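LysM domain protein (Mycobacterium smegmatis, PDB 4OKC) probably binds mannose as a two-chain lectin, its chain built of beta-prism II repeats like those of the monocot mannose-binding lectins. Local coordinates at residues L11-S16 with L28-N33; G50-R55 with Y67-P72. One frame throughout, in Å; residues are numbered along the deposited sequence.

Contact 1 (L11-S16 with L28-N33)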
ATOM      1  N   LEU A  11      -6.442  -6.460 -12.144  1.00 17.10           N
ATOM      2  CA  LEU A  11      -5.873  -5.640 -13.200  1.00 17.88           C
ATOM      3  C   LEU A  11      -4.870  -4.651 -12.575  1.00 18.51           C
ATOM      4  O   LEU A  11      -5.138  -4.023 -11.539  1.00 16.20           O
ATOM      5  CB  LEU A  11      -6.942  -4.811 -13.881  1.00 18.22           C
ATOM      6  CG  LEU A  11      -7.884  -5.414 -14.878  1.00 19.00           C
ATOM      7  CD1 LEU A  11      -8.994  -4.350 -15.068  1.00 18.91           C
ATOM      8  CD2 LEU A  11      -7.046  -5.699 -16.109  1.00 14.95           C
ATOM      9  N   GLU A  12      -3.756  -4.478 -13.268  1.00 18.77           N
ATOM     10  CA  GLU A  12      -2.762  -3.534 -12.827  1.00 19.69           C
ATOM     11  C   GLU A  12      -2.585  -2.480 -13.913  1.00 18.92           C
ATOM     12  O   GLU A  12      -3.099  -2.656 -15.048  1.00 18.99           O
ATOM     13  CB  GLU A  12      -1.461  -4.269 -12.548  1.00 19.65           C
ATOM     14  CG  GLU A  12      -1.632  -5.278 -11.475  1.00 23.07           C
ATOM     15  CD  GLU A  12      -0.346  -5.899 -11.042  1.00 24.48           C
ATOM     16  OE1 GLU A  12       0.500  -5.142 -10.503  1.00 25.88           O
ATOM     17  OE2 GLU A  12      -0.218  -7.143 -11.213  1.00 26.72           O
ATOM     18  N   ARG A  13      -1.865  -1.415 -13.561  1.00 16.83           N
ATOM     19  CA  ARG A  13      -1.570  -0.337 -14.500  1.00 17.07           C
ATOM     20  C   ARG A  13      -1.178  -0.849 -15.865  1.00 15.70           C
ATOM     21  O   ARG A  13      -0.306  -1.686 -15.975  1.00 14.94           O
ATOM     22  CB  ARG A  13      -0.484   0.608 -13.965  1.00 16.67           C
ATOM     23  CG  ARG A  13      -1.032   1.699 -13.126  1.00 19.24           C
ATOM     24  CD  ARG A  13      -0.060   1.984 -11.974  1.00 24.77           C
ATOM     25  NE  ARG A  13       0.297   0.756 -11.251  1.00 27.79           N
ATOM     26  CZ  ARG A  13       1.127   0.726 -10.216  1.00 28.58           C
ATOM     27  NH1 ARG A  13       1.420  -0.418  -9.612  1.00 25.33           N
ATOM     28  NH2 ARG A  13       1.683   1.857  -9.801  1.00 32.37           N
ATOM     29  N   GLY A  14      -1.874  -0.358 -16.885  1.00 15.02           N
ATOM     30  CA  GLY A  14      -1.673  -0.815 -18.235  1.00 15.89           C
ATOM     31  C   GLY A  14      -2.483  -2.016 -18.695  1.00 15.97           C
ATOM     32  O   GLY A  14      -2.812  -2.109 -19.872  1.00 16.60           O
ATOM     33  N   GLY A  15      -2.805  -2.934 -17.790  1.00 16.07           N
ATOM     34  CA  GLY A  15      -3.555  -4.157 -18.164  1.00 14.90           C
ATOM     35  C   GLY A  15      -5.056  -3.866 -18.377  1.00 13.72           C
ATOM     36  O   GLY A  15      -5.535  -2.787 -17.982  1.00 13.75           O
ATOM     37  N   SER A  16      -5.784  -4.807 -18.988  1.00 11.74           N
ATOM     38  CA  SER A  16      -7.192  -4.587 -19.198  1.00 13.05           C
ATOM     39  C   SER A  16      -7.974  -5.822 -19.558  1.00 13.36           C
ATOM     40  O   SER A  16      -7.413  -6.879 -19.804  1.00 13.02           O
ATOM     41  CB  SER A  16      -7.387  -3.618 -20.356  1.00 14.29           C
ATOM     42  OG  SER A  16      -7.092  -4.305 -21.546  1.00 13.43           O
ATOM     43  N   LEU A  28      -7.172  -0.335 -16.511  1.00 14.82           N
ATOM     44  CA  LEU A  28      -6.760   0.428 -15.359  1.00 13.96           C
ATOM     45  C   LEU A  28      -5.575   1.227 -15.819  1.00 14.15           C
ATOM     46  O   LEU A  28      -4.562   0.680 -16.188  1.00 12.79           O
ATOM     47  CB  LEU A  28      -6.425  -0.453 -14.153  1.00 13.35           C
ATOM     48  CG  LEU A  28      -5.760   0.278 -12.989  1.00 13.96           C
ATOM     49  CD1 LEU A  28      -6.780   1.182 -12.260  1.00 13.90           C
ATOM     50  CD2 LEU A  28      -5.108  -0.703 -12.048  1.00 16.71           C
ATOM     51  N   GLN A  29      -5.730   2.545 -15.784  1.00 15.28           N
ATOM     52  CA  GLN A  29      -4.737   3.461 -16.375  1.00 15.91           C
ATOM     53  C   GLN A  29      -3.748   3.995 -15.349  1.00 16.16           C
ATOM     54  O   GLN A  29      -4.049   4.105 -14.156  1.00 14.69           O
ATOM     55  CB  GLN A  29      -5.447   4.655 -17.026  1.00 15.73           C
ATOM     56  CG  GLN A  29      -6.761   4.323 -17.723  1.00 13.66           C
ATOM     57  CD  GLN A  29      -7.195   5.457 -18.614  1.00 12.72           C
ATOM     58  OE1 GLN A  29      -7.142   6.644 -18.217  1.00 11.42           O
ATOM     59  NE2 GLN A  29      -7.613   5.117 -19.828  1.00  9.28           N
ATOM     60  N   ASP A  30      -2.591   4.398 -15.873  1.00 17.66           N
ATOM     61  CA  ASP A  30      -1.483   4.948 -15.113  1.00 18.39           C
ATOM     62  C   ASP A  30      -1.774   6.298 -14.426  1.00 17.51           C
ATOM     63  O   ASP A  30      -1.164   6.624 -13.394  1.00 17.74           O
ATOM     64  CB  ASP A  30      -0.230   5.022 -16.013  1.00 20.00           C
ATOM     65  CG  ASP A  30       0.204   3.631 -16.547  1.00 24.33           C
ATOM     66  OD1 ASP A  30       0.569   2.712 -15.731  1.00 25.00           O
ATOM     67  OD2 ASP A  30       0.169   3.469 -17.801  1.00 26.59           O
ATOM     68  N   ASP A  31      -2.704   7.075 -14.975  1.00 16.11           N
ATOM     69  CA  ASP A  31      -3.304   8.171 -14.223  1.00 14.70           C
ATOM     70  C   ASP A  31      -4.247   7.640 -13.113  1.00 14.71           C
ATOM     71  O   ASP A  31      -4.949   8.399 -12.431  1.00 14.69           O
ATOM     72  CB  ASP A  31      -4.023   9.114 -15.182  1.00 14.32           C
ATOM     73  CG  ASP A  31      -5.409   8.576 -15.639  1.00 15.44           C
ATOM     74  OD1 ASP A  31      -5.771   7.398 -15.422  1.00 16.14           O
ATOM     75  OD2 ASP A  31      -6.170   9.363 -16.213  1.00 17.24           O
ATOM     76  N   GLY A  32      -4.297   6.328 -12.941  1.00 14.82           N
ATOM     77  CA  GLY A  32      -5.008   5.746 -11.794  1.00 14.40           C
ATOM     78  C   GLY A  32      -6.479   5.482 -12.048  1.00 14.64           C
ATOM     79  O   GLY A  32      -7.168   4.936 -11.170  1.00 15.13           O
ATOM     80  N   ASN A  33      -6.973   5.848 -13.241  1.00 14.07           N
ATOM     81  CA  ASN A  33      -8.420   5.766 -13.516  1.00 14.01           C
ATOM     82  C   ASN A  33      -8.832   4.486 -14.238  1.00 14.26           C
ATOM     83  O   ASN A  33      -8.227   4.143 -15.225  1.00 15.95           O
ATOM     84  CB  ASN A  33      -8.909   6.984 -14.295  1.00 12.22           C
ATOM     85  CG  ASN A  33     -10.373   7.204 -14.168  1.00 11.18           C
ATOM     86  OD1 ASN A  33     -11.035   6.550 -13.403  1.00  8.36           O
ATOM     87  ND2 ASN A  33     -10.899   8.142 -14.923  1.00 14.24           N
TER
HETATM   88  O   HOH W   1       1.546   0.251 -17.658  1.00 27.43           O
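Leu28 carries most of the apolar part of this contact, its CD2 methyl lying under the bend where strand 9-12 runs into a turn. That methyl comes within 3.4 Å of Leu11 O and also touches the carbonyl carbon of Glu12, so it meets backbone rather than another methyl. CG anti to the backbone N (chi1 170°) sends the Leu28 branch to this spot, while its CB faces the CB of Leu11. Leu34 of strand 34-38 touches both leucines, and Val53 touches Leu28, closing the buried side.

The backbone of Leu28 is gripped twice by the type II turn Glu12-Gly15: Gly14 N donates to Leu28 O at 3.0 Å, and Leu28 N donates to Gly15 O at 3.3 Å. Gly14, at the third position of this turn, has the positive phi that suits glycine there.

On the exposed side Arg13 and Asp30 cross at about a right angle. The carboxylate oxygen Asp30 OD1 sits against the aliphatic root of the arginine, 2.9 Å from Arg13 CB and 3.2 Å from Arg13 CG. The guanidinium has bent away towards Asp52 and Val54, leaving Arg13 NE 4.9 Å from Asp30 OD1, with no salt bridge between them. A water donates to Asp30 OD1 and, weakly, to Arg13 O.

Segment 28-33 turns at Gln29-Gly32 (type I) and ends in a G1 bulge; Asn33 N donates to Asp31 OD1 (2.9 Å) from above the carboxylate plane, an Asx turn. Gln29, Asp31 and Asn33, with Val35 and Tyr37, match the QxDxNxVxY signature of mannose-binding beta-prism II lectins. The chemistry thus separates into two backbone bonds and a leucine inside, and outside an acid and a base whose charged groups do not touch, so any attraction is probably long-range and weakened by solvent.

Contact 2 (G50-R55 with Y67-P72)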
ATOM      1  N   GLY A  50      -6.019  10.767 -11.438  1.00 18.46           N
ATOM      2  CA  GLY A  50      -5.220  11.639 -10.581  1.00 18.38           C
ATOM      3  C   GLY A  50      -4.927  10.985  -9.246  1.00 19.25           C
ATOM      4  O   GLY A  50      -4.310  11.590  -8.379  1.00 20.38           O
ATOM      5  N   GLN A  51      -5.351   9.737  -9.068  1.00 19.18           N
ATOM      6  CA  GLN A  51      -4.982   9.002  -7.866  1.00 18.79           C
ATOM      7  C   GLN A  51      -3.953   7.926  -8.226  1.00 19.93           C
ATOM      8  O   GLN A  51      -3.812   7.526  -9.395  1.00 19.44           O
ATOM      9  CB  GLN A  51      -6.211   8.410  -7.176  1.00 18.23           C
ATOM     10  CG  GLN A  51      -7.269   9.443  -6.960  1.00 16.75           C
ATOM     11  CD  GLN A  51      -8.341   8.975  -6.031  1.00 18.58           C
ATOM     12  OE1 GLN A  51      -9.490   9.401  -6.159  1.00 20.78           O
ATOM     13  NE2 GLN A  51      -7.986   8.123  -5.079  1.00 16.00           N
ATOM     14  N   ASP A  52      -3.206   7.469  -7.240  1.00 19.78           N
ATOM     15  CA  ASP A  52      -2.260   6.415  -7.548  1.00 21.38           C
ATOM     16  C   ASP A  52      -2.979   5.155  -7.174  1.00 21.78           C
ATOM     17  O   ASP A  52      -3.135   4.859  -5.956  1.00 23.33           O
ATOM     18  CB  ASP A  52      -0.996   6.589  -6.709  1.00 22.88           C
ATOM     19  CG  ASP A  52       0.175   5.826  -7.260  1.00 23.38           C
ATOM     20  OD1 ASP A  52       0.134   5.376  -8.425  1.00 26.11           O
ATOM     21  OD2 ASP A  52       1.159   5.695  -6.513  1.00 26.60           O
ATOM     22  N   VAL A  53      -3.573   4.506  -8.187  1.00 20.56           N
ATOM     23  CA  VAL A  53      -4.284   3.249  -7.988  1.00 18.46           C
ATOM     24  C   VAL A  53      -3.287   2.263  -8.542  1.00 17.71           C
ATOM     25  O   VAL A  53      -2.621   2.582  -9.526  1.00 17.17           O
ATOM     26  CB  VAL A  53      -5.638   3.222  -8.748  1.00 18.12           C
ATOM     27  CG1 VAL A  53      -6.204   1.842  -8.779  1.00 18.24           C
ATOM     28  CG2 VAL A  53      -6.590   4.150  -8.108  1.00 15.97           C
ATOM     29  N   VAL A  54      -3.137   1.129  -7.858  1.00 16.51           N
ATOM     30  CA  VAL A  54      -2.155   0.094  -8.174  1.00 16.44           C
ATOM     31  C   VAL A  54      -2.835  -1.148  -8.745  1.00 17.29           C
ATOM     32  O   VAL A  54      -2.252  -1.875  -9.569  1.00 17.81           O
ATOM     33  CB  VAL A  54      -1.254  -0.351  -6.960  1.00 17.20           C
ATOM     34  CG1 VAL A  54      -2.068  -0.874  -5.760  1.00 15.11           C
ATOM     35  CG2 VAL A  54      -0.285  -1.466  -7.399  1.00 18.63           C
ATOM     36  N   ARG A  55      -4.062  -1.395  -8.305  1.00 17.18           N
ATOM     37  CA  ARG A  55      -4.790  -2.577  -8.706  1.00 16.83           C
ATOM     38  C   ARG A  55      -6.315  -2.446  -8.567  1.00 16.85           C
ATOM     39  O   ARG A  55      -6.841  -1.771  -7.691  1.00 15.90           O
ATOM     40  CB  ARG A  55      -4.271  -3.816  -7.977  1.00 16.33           C
ATOM     41  CG  ARG A  55      -4.632  -3.876  -6.465  1.00 16.50           C
ATOM     42  CD  ARG A  55      -4.284  -5.251  -5.872  1.00 15.50           C
ATOM     43  NE  ARG A  55      -4.729  -5.410  -4.472  1.00 18.90           N
ATOM     44  CZ  ARG A  55      -4.244  -4.703  -3.449  1.00 17.40           C
ATOM     45  NH1 ARG A  55      -3.342  -3.753  -3.686  1.00 17.32           N
ATOM     46  NH2 ARG A  55      -4.679  -4.897  -2.209  1.00 14.95           N
ATOM     47  N   TYR A  67      -7.241  -0.317  -5.192  1.00 17.21           N
ATOM     48  CA  TYR A  67      -6.403   0.112  -4.093  1.00 16.40           C
ATOM     49  C   TYR A  67      -5.416   1.142  -4.575  1.00 15.74           C
ATOM     50  O   TYR A  67      -4.793   0.972  -5.644  1.00 14.35           O
ATOM     51  CB  TYR A  67      -5.664  -1.083  -3.521  1.00 16.61           C
ATOM     52  CG  TYR A  67      -6.572  -2.044  -2.769  1.00 18.31           C
ATOM     53  CD1 TYR A  67      -6.980  -1.769  -1.472  1.00 17.86           C
ATOM     54  CD2 TYR A  67      -7.004  -3.237  -3.365  1.00 19.19           C
ATOM     55  CE1 TYR A  67      -7.799  -2.663  -0.768  1.00 18.74           C
ATOM     56  CE2 TYR A  67      -7.829  -4.133  -2.677  1.00 21.61           C
ATOM     57  CZ  TYR A  67      -8.220  -3.838  -1.371  1.00 18.13           C
ATOM     58  OH  TYR A  67      -9.035  -4.714  -0.682  1.00 17.03           O
ATOM     59  N   THR A  68      -5.264   2.197  -3.772  1.00 15.05           N
ATOM     60  CA  THR A  68      -4.174   3.149  -3.971  1.00 15.95           C
ATOM     61  C   THR A  68      -2.879   2.623  -3.335  1.00 15.79           C
ATOM     62  O   THR A  68      -2.951   1.845  -2.389  1.00 16.40           O
ATOM     63  CB  THR A  68      -4.523   4.564  -3.481  1.00 14.72           C
ATOM     64  OG1 THR A  68      -4.725   4.568  -2.059  1.00 18.18           O
ATOM     65  CG2 THR A  68      -5.734   5.049  -4.185  1.00 13.88           C
ATOM     66  N   ALA A  69      -1.727   3.002  -3.889  1.00 16.36           N
ATOM     67  CA  ALA A  69      -0.407   2.649  -3.362  1.00 17.55           C
ATOM     68  C   ALA A  69      -0.257   3.045  -1.883  1.00 18.66           C
ATOM     69  O   ALA A  69      -0.869   4.015  -1.413  1.00 18.76           O
ATOM     70  CB  ALA A  69       0.683   3.344  -4.166  1.00 16.82           C
ATOM     71  N   GLU A  70       0.581   2.305  -1.176  1.00 19.56           N
ATOM     72  CA  GLU A  70       0.917   2.599   0.191  1.00 20.83           C
ATOM     73  C   GLU A  70       1.486   4.004   0.294  1.00 21.29           C
ATOM     74  O   GLU A  70       2.404   4.347  -0.451  1.00 20.95           O
ATOM     75  CB  GLU A  70       1.950   1.580   0.654  1.00 21.39           C
ATOM     76  CG  GLU A  70       1.408   0.186   0.889  1.00 21.96           C
ATOM     77  CD  GLU A  70       2.372  -0.685   1.681  1.00 25.81           C
ATOM     78  OE1 GLU A  70       2.188  -1.921   1.668  1.00 27.05           O
ATOM     79  OE2 GLU A  70       3.309  -0.148   2.334  1.00 25.81           O
ATOM     80  N   LYS A  71       0.909   4.832   1.174  1.00 22.14           N
ATOM     81  CA  LYS A  71       1.343   6.232   1.356  1.00 22.64           C
ATOM     82  C   LYS A  71       2.129   6.400   2.659  1.00 22.97           C
ATOM     83  O   LYS A  71       1.865   5.674   3.644  1.00 22.82           O
ATOM     84  CB  LYS A  71       0.143   7.162   1.445  1.00 23.80           C
ATOM     85  CG  LYS A  71      -0.558   7.497   0.126  1.00 24.72           C
ATOM     86  CD  LYS A  71      -2.093   7.495   0.352  1.00 28.16           C
ATOM     87  CE  LYS A  71      -2.592   8.574   1.336  1.00 28.64           C
ATOM     88  NZ  LYS A  71      -2.123   9.972   0.975  1.00 29.66           N
ATOM     89  N   PRO A  72       3.049   7.396   2.685  1.00 22.15           N
ATOM     90  CA  PRO A  72       3.905   7.720   3.819  1.00 21.46           C
ATOM     91  C   PRO A  72       3.213   8.641   4.809  1.00 20.65           C
ATOM     92  O   PRO A  72       2.826   9.744   4.441  1.00 20.46           O
ATOM     93  CB  PRO A  72       5.114   8.444   3.167  1.00 21.34           C
ATOM     94  CG  PRO A  72       4.668   8.874   1.782  1.00 20.75           C
ATOM     95  CD  PRO A  72       3.250   8.355   1.571  1.00 22.92           C
TER
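Arg55 and Tyr67 lie on the same face of the beta hairpin formed by strands 53-58 and 64-75, part of a lectin-type beta-prism II fold. Arg55 NH2 lies over the rim of one face of the phenol ring, the planes only 18° apart, in an offset overlap; CZ lies beyond the rim, 3.1 Å from Tyr67 CD2, and NH1 reaches back to Tyr67 CB. A chi1 of 71° sets Arg55 CG between its backbone N and carbonyl carbon; the chain then runs straight to NE, and chi4 (-65°) turns the guanidinium near-parallel to the ring. Salt bridges from NE to Glu57 and from NH1 to Glu70 of the second subunit probably help fix its rotation.

Beneath them Arg55 and Tyr67 form a hydrogen-bonded antiparallel pair, Tyr67 N donating to Arg55 O (2.9 Å). A beta bulge then shifts the register by one residue, leaving Val53 opposite Thr68 as a non-hydrogen-bonded pair. Their side chains diverge, and the methyls Val53 CG2 and Thr68 CG2 touch loosely, 4.1 Å apart. At the bulge Val54 N donates to Tyr67 O (2.8 Å), and Val53 CA makes a bent CA-H...O contact with Tyr67 O at 3.3 Å.

Overall arrangement
The two contacts follow one another along the chain, and their centres lie 11 Å apart. They meet in the sheet where strand 9-12 runs beside strand 53-58. Asp31 O and Gly50 N, 2.8 Å apart, are probably hydrogen-bonded, joining the turn of contact 1 to the start of contact 2. Inside, Leu28 CD1 packs on Val53 CG1 at 3.6 Å; outside, Arg13 NH1 touches Val54 CG2. Contact 1 includes the first residues of one probable mannose site, and Tyr67 of contact 2 occupies the tyrosine position of a second signature that begins at Gln59. Contact 2 also lies at the dimer interface, where strand 64-75 pairs with the second subunit.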